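Cohesin (Archaeoglobus fulgidus, PDB 2XDH) is a non-cellulosomal cohesin domain of a longer archaeal protein and, as in other cohesins, probably serves as a recognition module for dockerin partners. Local coordinates at residues G31-I36 / G82-V87; S57-Q62 / I68-A73. One frame throughout, in Å; residues are numbered along the deposited sequence.

Interaction 1 (G31-I36 / G82-V87); sequences GSINLI and GSLFYV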
ATOM      1  N   GLY A  31      -2.468   5.071  12.348  1.00 28.16           N
ATOM      2  CA  GLY A  31      -2.879   6.367  12.848  1.00 29.84           C
ATOM      3  C   GLY A  31      -3.108   6.428  14.344  1.00 33.37           C
ATOM      4  O   GLY A  31      -2.973   7.485  14.961  1.00 30.78           O
ATOM      5  N   SER A  32      -3.474   5.309  14.953  1.00 28.44           N
ATOM      6  CA  SER A  32      -3.598   5.334  16.398  1.00 25.85           C
ATOM      7  C   SER A  32      -3.271   3.982  16.994  1.00 30.63           C
ATOM      8  O   SER A  32      -3.560   2.939  16.407  1.00 28.32           O
ATOM      9  CB  SER A  32      -4.986   5.788  16.832  1.00 32.82           C
ATOM     10  OG  SER A  32      -5.943   4.818  16.506  1.00 47.04           O
ATOM     11  N   ILE A  33      -2.670   4.014  18.171  1.00 26.75           N
ATOM     12  CA  ILE A  33      -2.283   2.792  18.859  1.00 24.56           C
ATOM     13  C   ILE A  33      -2.603   2.986  20.323  1.00 34.53           C
ATOM     14  O   ILE A  33      -2.217   4.003  20.907  1.00 30.82           O
ATOM     15  CB  ILE A  33      -0.759   2.577  18.764  1.00 29.84           C
ATOM     16  CG1 ILE A  33      -0.309   2.445  17.312  1.00 29.38           C
ATOM     17  CG2 ILE A  33      -0.334   1.362  19.590  1.00 33.52           C
ATOM     18  CD1 ILE A  33       1.193   2.329  17.162  1.00 34.00           C
ATOM     19  N   ASN A  34      -3.329   2.041  20.912  1.00 29.40           N
ATOM     20  CA  ASN A  34      -3.405   1.973  22.362  1.00 31.41           C
ATOM     21  C   ASN A  34      -2.945   0.604  22.767  1.00 30.85           C
ATOM     22  O   ASN A  34      -3.331  -0.386  22.149  1.00 32.03           O
ATOM     23  CB  ASN A  34      -4.817   2.210  22.880  1.00 29.69           C
ATOM     24  CG  ASN A  34      -5.179   3.671  22.875  1.00 54.46           C
ATOM     25  OD1 ASN A  34      -5.210   4.319  23.921  1.00 65.76           O
ATOM     26  ND2 ASN A  34      -5.410   4.213  21.689  1.00 45.37           N
ATOM     27  N   LEU A  35      -2.111   0.543  23.793  1.00 30.62           N
ATOM     28  CA  LEU A  35      -1.648  -0.748  24.274  1.00 29.53           C
ATOM     29  C   LEU A  35      -1.303  -0.678  25.747  1.00 30.40           C
ATOM     30  O   LEU A  35      -1.262   0.413  26.332  1.00 36.52           O
ATOM     31  CB  LEU A  35      -0.449  -1.237  23.460  1.00 28.66           C
ATOM     32  CG  LEU A  35       0.813  -0.362  23.422  1.00 29.37           C
ATOM     33  CD1 LEU A  35       1.633  -0.510  24.708  1.00 33.91           C
ATOM     34  CD2 LEU A  35       1.658  -0.747  22.221  1.00 35.35           C
ATOM     35  N   ILE A  36      -1.094  -1.855  26.337  1.00 29.22           N
ATOM     36  CA  ILE A  36      -0.667  -1.987  27.711  1.00 35.13           C
ATOM     37  C   ILE A  36       0.612  -2.808  27.709  1.00 33.15           C
ATOM     38  O   ILE A  36       0.667  -3.881  27.096  1.00 34.93           O
ATOM     39  CB  ILE A  36      -1.720  -2.725  28.539  1.00 42.35           C
ATOM     40  CG1 ILE A  36      -3.014  -1.904  28.600  1.00 38.37           C
ATOM     41  CG2 ILE A  36      -1.207  -2.978  29.938  1.00 42.54           C
ATOM     42  CD1 ILE A  36      -4.131  -2.618  29.324  1.00 34.39           C
ATOM     43  N   GLY A  82      10.583   0.876  13.608  1.00 32.02           N
ATOM     44  CA  GLY A  82      11.193   1.841  14.508  1.00 32.62           C
ATOM     45  C   GLY A  82      10.607   1.720  15.901  1.00 32.62           C
ATOM     46  O   GLY A  82       9.738   0.891  16.135  1.00 36.43           O
ATOM     47  N   SER A  83      11.093   2.531  16.836  1.00 27.65           N
ATOM     48  CA  SER A  83      10.553   2.501  18.185  1.00 30.36           C
ATOM     49  C   SER A  83       9.323   3.396  18.324  1.00 33.74           C
ATOM     50  O   SER A  83       9.269   4.503  17.774  1.00 31.23           O
ATOM     51  CB  SER A  83      11.630   2.896  19.202  1.00 38.64           C
ATOM     52  OG  SER A  83      12.280   4.088  18.804  1.00 39.64           O
ATOM     53  N   LEU A  84       8.340   2.891  19.061  1.00 29.46           N
ATOM     54  CA  LEU A  84       7.131   3.628  19.411  1.00 31.18           C
ATOM     55  C   LEU A  84       7.352   4.398  20.700  1.00 34.78           C
ATOM     56  O   LEU A  84       6.865   5.515  20.860  1.00 33.69           O
ATOM     57  CB  LEU A  84       5.961   2.659  19.602  1.00 26.94           C
ATOM     58  CG  LEU A  84       5.528   1.919  18.340  1.00 29.82           C
ATOM     59  CD1 LEU A  84       4.413   0.937  18.675  1.00 28.45           C
ATOM     60  CD2 LEU A  84       5.071   2.942  17.294  1.00 31.27           C
ATOM     61  N   PHE A  85       8.070   3.785  21.632  1.00 30.76           N
ATOM     62  CA  PHE A  85       8.432   4.469  22.873  1.00 29.09           C
ATOM     63  C   PHE A  85       9.525   3.686  23.575  1.00 33.11           C
ATOM     64  O   PHE A  85       9.820   2.557  23.193  1.00 30.76           O
ATOM     65  CB  PHE A  85       7.220   4.700  23.787  1.00 31.42           C
ATOM     66  CG  PHE A  85       6.503   3.426  24.223  1.00 33.11           C
ATOM     67  CD1 PHE A  85       6.803   2.827  25.441  1.00 35.78           C
ATOM     68  CD2 PHE A  85       5.510   2.865  23.433  1.00 29.26           C
ATOM     69  CE1 PHE A  85       6.143   1.677  25.862  1.00 34.69           C
ATOM     70  CE2 PHE A  85       4.837   1.710  23.840  1.00 34.32           C
ATOM     71  CZ  PHE A  85       5.159   1.113  25.059  1.00 28.95           C
ATOM     72  N   TYR A  86      10.145   4.307  24.571  1.00 33.47           N
ATOM     73  CA  TYR A  86      11.195   3.681  25.368  1.00 38.01           C
ATOM     74  C   TYR A  86      10.716   3.768  26.804  1.00 38.05           C
ATOM     75  O   TYR A  86      10.130   4.779  27.201  1.00 41.77           O
ATOM     76  CB  TYR A  86      12.522   4.459  25.230  1.00 42.18           C
ATOM     77  CG  TYR A  86      13.328   4.116  23.994  1.00 54.25           C
ATOM     78  CD1 TYR A  86      14.299   3.113  24.034  1.00 55.65           C
ATOM     79  CD2 TYR A  86      13.131   4.792  22.788  1.00 55.69           C
ATOM     80  CE1 TYR A  86      15.050   2.785  22.909  1.00 47.00           C
ATOM     81  CE2 TYR A  86      13.878   4.461  21.647  1.00 50.52           C
ATOM     82  CZ  TYR A  86      14.833   3.454  21.722  1.00 56.31           C
ATOM     83  OH  TYR A  86      15.581   3.105  20.617  1.00 59.92           O
ATOM     84  N   VAL A  87      10.931   2.718  27.582  1.00 37.14           N
ATOM     85  CA  VAL A  87      10.659   2.813  29.006  1.00 38.98           C
ATOM     86  C   VAL A  87      11.975   2.790  29.772  1.00 40.62           C
ATOM     87  O   VAL A  87      12.810   1.918  29.568  1.00 40.68           O
ATOM     88  CB  VAL A  87       9.697   1.701  29.510  1.00 37.90           C
ATOM     89  CG1 VAL A  87       9.410   1.879  30.995  1.00 37.47           C
ATOM     90  CG2 VAL A  87       8.389   1.745  28.728  1.00 30.85           C
TER
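Between G31-I36 and G82-V87 the backbones stay apart, with I33 CA and L84 CA at 9.5 Å, and no hydrogen bond joins the segments: the sheets of a beta-sandwich here meet through side chains alone. Two apolar pairs carry the contact. I33 and L84 meet end on, tip to tip, the CD1 methyl of I33 sitting 3.8 Å from CD1 of L84 and 3.9 Å from its CD2, so that one methyl rests against both ends of the leucine fork. The extended I33 chain (chi2 176°) carries that terminal methyl outward from the strand. The second pair is of another kind. CD1 of L35 lies at the edge of the F85 ring, near its plane, 3.9 Å from CZ and 4.0 Å from CE2. With each CG flanked by its own N and C (chi1 59° in L35, 60° in F85), the two chains pass at a slant, bringing the leucine methyl to the ring's rim. V87 CG2 occupies another part of the ring edge, in plane, within the phenylalanine's own strand. All four touching residues are buried, and together they illustrate how a sandwich core is filled by neighbouring residues at a corner: L84 and F85 both face V22 in a classic beta bulge, and the chain turns there, which lets two successive side chains point into the same interior. Around them, T54 OG1 is hydrogen-bonded to the carbonyl of L84, while I24 of strand 17-38 lies against the L84 side chain, V70 of strand 67-74 against F85, and I130 of strand 123-134 against L35.

Interaction 2 (S57-Q62 / I68-A73); sequences SLFDYQ and IKVGIA. Unlike the reference sequence in segment 57-62: Q62 (reference Asn).
The beta hairpin of strands 58-64 and 67-74 provides this contact, an antiparallel pairing in regular register whose short strand axes run at 169° to each other. L58, D60 and Q62 form hydrogen-bonded pairs with A73, G71 and K69, each using both of its backbone groups, for six bonds of 2.8 to 2.9 Å between N and O. The central pair is nearly straight: D60 N meets G71 O at 170° and G71 N meets D60 O at 175°. Between these pairs lie the non-hydrogen-bonded ones, F59 with I72 and Y61 with V70, where alpha carbons supply C-H...O contacts; Y61 CA comes to 3.0 Å from K69 O, the carbonyl that also accepts the Q62 N-H. F59 CG stands trans to the backbone N, and the ring slants across the partner strand, its CD1 3.7 Å from I72 CG1 and its CE1 3.9 Å from V70 CG1. The ring thus meets both branched side chains obliquely, CE1 lying near each. At the start of the hairpin, S57 CB packs 3.9 Å from I72 CG2, while S57 OG is hydrogen-bonded to D74. The face bearing L58, D60, Q62, K69 and A73 is largely exposed, and there K69 makes a salt bridge with E64. In type I cohesins the corresponding face meets dockerin, so this one is probably its equivalent; no partner is present here. On the opposite face F59, V70 and I72 point into the sandwich against F85 and L84 of strand 82-91, and strand 17-38 continues the sheet beyond 67-74 through backbone bonds to I33, L35 and L37.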
ATOM      1  N   SER A  57       4.275  12.684  17.284  1.00 31.75           N
ATOM      2  CA  SER A  57       2.930  12.154  17.474  1.00 31.43           C
ATOM      3  C   SER A  57       2.290  12.757  18.731  1.00 33.54           C
ATOM      4  O   SER A  57       2.982  13.311  19.578  1.00 34.13           O
ATOM      5  CB  SER A  57       3.001  10.628  17.654  1.00 30.54           C
ATOM      6  OG  SER A  57       3.677  10.032  16.575  1.00 34.95           O
ATOM      7  N   LEU A  58       0.968  12.641  18.850  1.00 32.10           N
ATOM      8  CA  LEU A  58       0.302  12.932  20.111  1.00 29.81           C
ATOM      9  C   LEU A  58       0.508  11.702  20.985  1.00 36.24           C
ATOM     10  O   LEU A  58       0.072  10.610  20.618  1.00 34.64           O
ATOM     11  CB  LEU A  58      -1.195  13.143  19.885  1.00 33.89           C
ATOM     12  CG  LEU A  58      -2.039  13.570  21.089  1.00 38.78           C
ATOM     13  CD1 LEU A  58      -1.499  14.854  21.681  1.00 39.75           C
ATOM     14  CD2 LEU A  58      -3.481  13.755  20.679  1.00 38.51           C
ATOM     15  N   PHE A  59       1.148  11.879  22.140  1.00 30.73           N
ATOM     16  CA  PHE A  59       1.634  10.755  22.944  1.00 32.70           C
ATOM     17  C   PHE A  59       1.175  10.835  24.410  1.00 39.04           C
ATOM     18  O   PHE A  59       1.381  11.850  25.068  1.00 38.98           O
ATOM     19  CB  PHE A  59       3.162  10.747  22.866  1.00 34.72           C
ATOM     20  CG  PHE A  59       3.820   9.595  23.592  1.00 39.44           C
ATOM     21  CD1 PHE A  59       3.929   8.354  22.997  1.00 42.75           C
ATOM     22  CD2 PHE A  59       4.376   9.782  24.851  1.00 37.92           C
ATOM     23  CE1 PHE A  59       4.549   7.293  23.659  1.00 35.39           C
ATOM     24  CE2 PHE A  59       4.988   8.736  25.522  1.00 36.74           C
ATOM     25  CZ  PHE A  59       5.080   7.487  24.920  1.00 36.73           C
ATOM     26  N   ASP A  60       0.529   9.781  24.910  1.00 31.98           N
ATOM     27  CA  ASP A  60       0.095   9.758  26.315  1.00 35.33           C
ATOM     28  C   ASP A  60       0.485   8.441  26.962  1.00 39.92           C
ATOM     29  O   ASP A  60       0.533   7.406  26.299  1.00 33.60           O
ATOM     30  CB  ASP A  60      -1.417   9.936  26.436  1.00 37.93           C
ATOM     31  CG  ASP A  60      -1.861  11.352  26.170  1.00 52.87           C
ATOM     32  OD1 ASP A  60      -1.556  12.227  27.004  1.00 52.64           O
ATOM     33  OD2 ASP A  60      -2.523  11.585  25.134  1.00 56.18           O
ATOM     34  N   TYR A  61       0.768   8.472  28.259  1.00 36.39           N
ATOM     35  CA  TYR A  61       0.986   7.226  28.977  1.00 36.05           C
ATOM     36  C   TYR A  61       0.511   7.362  30.410  1.00 43.70           C
ATOM     37  O   TYR A  61       0.455   8.458  30.960  1.00 37.70           O
ATOM     38  CB  TYR A  61       2.453   6.794  28.941  1.00 33.98           C
ATOM     39  CG  TYR A  61       3.387   7.707  29.721  1.00 42.87           C
ATOM     40  CD1 TYR A  61       3.722   7.433  31.045  1.00 46.18           C
ATOM     41  CD2 TYR A  61       3.940   8.840  29.127  1.00 40.10           C
ATOM     42  CE1 TYR A  61       4.586   8.268  31.761  1.00 51.21           C
ATOM     43  CE2 TYR A  61       4.802   9.681  29.833  1.00 46.85           C
ATOM     44  CZ  TYR A  61       5.115   9.389  31.148  1.00 54.09           C
ATOM     45  OH  TYR A  61       5.967  10.220  31.827  1.00 58.82           O
ATOM     46  N   GLN A  62       0.157   6.240  31.011  1.00 39.94           N
ATOM     47  CA  GLN A  62      -0.263   6.245  32.399  1.00 43.39           C
ATOM     48  C   GLN A  62       0.246   4.975  33.051  1.00 46.20           C
ATOM     49  O   GLN A  62       0.008   3.875  32.549  1.00 45.19           O
ATOM     50  CB  GLN A  62      -1.787   6.356  32.501  1.00 49.96           C
ATOM     51  CG  GLN A  62      -2.372   5.933  33.853  1.00 69.49           C
ATOM     52  CD  GLN A  62      -1.936   6.829  35.000  1.00 92.53           C
ATOM     53  OE1 GLN A  62      -2.345   6.630  36.148  1.00110.33           O
ATOM     54  NE2 GLN A  62      -1.104   7.821  34.700  1.00 93.63           N
ATOM     55  N   ILE A  68       1.845  -0.222  32.054  1.00 37.38           N
ATOM     56  CA  ILE A  68       1.947   1.095  31.462  1.00 38.38           C
ATOM     57  C   ILE A  68       0.962   1.154  30.305  1.00 42.59           C
ATOM     58  O   ILE A  68       1.090   0.404  29.344  1.00 38.52           O
ATOM     59  CB  ILE A  68       3.362   1.338  30.923  1.00 42.14           C
ATOM     60  CG1 ILE A  68       4.392   1.049  32.023  1.00 39.82           C
ATOM     61  CG2 ILE A  68       3.482   2.768  30.384  1.00 44.03           C
ATOM     62  CD1 ILE A  68       5.796   0.761  31.500  1.00 44.22           C
ATOM     63  N   LYS A  69      -0.045   2.010  30.420  1.00 37.70           N
ATOM     64  CA  LYS A  69      -0.983   2.219  29.329  1.00 37.05           C
ATOM     65  C   LYS A  69      -0.449   3.337  28.461  1.00 37.20           C
ATOM     66  O   LYS A  69      -0.129   4.422  28.950  1.00 34.54           O
ATOM     67  CB  LYS A  69      -2.376   2.576  29.867  1.00 39.29           C
ATOM     68  CG  LYS A  69      -3.017   1.454  30.680  1.00 55.17           C
ATOM     69  CD  LYS A  69      -4.471   1.729  31.026  1.00 65.86           C
ATOM     70  CE  LYS A  69      -5.132   0.479  31.600  1.00 82.29           C
ATOM     71  NZ  LYS A  69      -6.535   0.712  32.052  1.00 88.00           N
ATOM     72  N   VAL A  70      -0.353   3.073  27.167  1.00 30.35           N
ATOM     73  CA  VAL A  70       0.234   4.018  26.248  1.00 29.40           C
ATOM     74  C   VAL A  70      -0.747   4.300  25.139  1.00 34.47           C
ATOM     75  O   VAL A  70      -1.365   3.382  24.601  1.00 33.97           O
ATOM     76  CB  VAL A  70       1.536   3.462  25.619  1.00 33.95           C
ATOM     77  CG1 VAL A  70       2.033   4.396  24.515  1.00 34.12           C
ATOM     78  CG2 VAL A  70       2.595   3.258  26.698  1.00 37.78           C
ATOM     79  N   GLY A  71      -0.890   5.578  24.801  1.00 32.12           N
ATOM     80  CA  GLY A  71      -1.761   5.974  23.719  1.00 27.52           C
ATOM     81  C   GLY A  71      -0.954   6.814  22.749  1.00 34.35           C
ATOM     82  O   GLY A  71      -0.249   7.746  23.152  1.00 35.44           O
ATOM     83  N   ILE A  72      -1.054   6.483  21.466  1.00 31.86           N
ATOM     84  CA  ILE A  72      -0.373   7.245  20.418  1.00 28.65           C
ATOM     85  C   ILE A  72      -1.373   7.582  19.311  1.00 33.63           C
ATOM     86  O   ILE A  72      -2.112   6.710  18.837  1.00 35.38           O
ATOM     87  CB  ILE A  72       0.781   6.431  19.792  1.00 29.50           C
ATOM     88  CG1 ILE A  72       1.883   6.181  20.828  1.00 34.94           C
ATOM     89  CG2 ILE A  72       1.366   7.177  18.600  1.00 35.13           C
ATOM     90  CD1 ILE A  72       2.803   5.027  20.496  1.00 31.96           C
ATOM     91  N   ALA A  73      -1.396   8.839  18.899  1.00 30.32           N
ATOM     92  CA  ALA A  73      -2.177   9.235  17.733  1.00 32.22           C
ATOM     93  C   ALA A  73      -1.317  10.093  16.803  1.00 32.19           C
ATOM     94  O   ALA A  73      -0.569  10.958  17.250  1.00 34.47           O
ATOM     95  CB  ALA A  73      -3.434   9.978  18.145  1.00 30.52           C
TER

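The two contacts show how one layer of a sandwich is extended strand by strand through backbone bonds and joined to the other by side chains. Interaction 2 is nested within the chain loop that interaction 1 closes, and their centres are about 7 Å apart. Strands 17-38 and 67-74 are neighbours in the sheet: probable hydrogen bonds run from I72 N to I33 O (2.8 Å) and from V70 N to L35 O (2.9 Å). The cores merge where F85 CB meets F59 CZ at 3.7 Å, so that F85 serves both contacts. Neither interaction reaches D136, a magnesium-binding residue of this protein, and both belong to the packing of the cohesin fold.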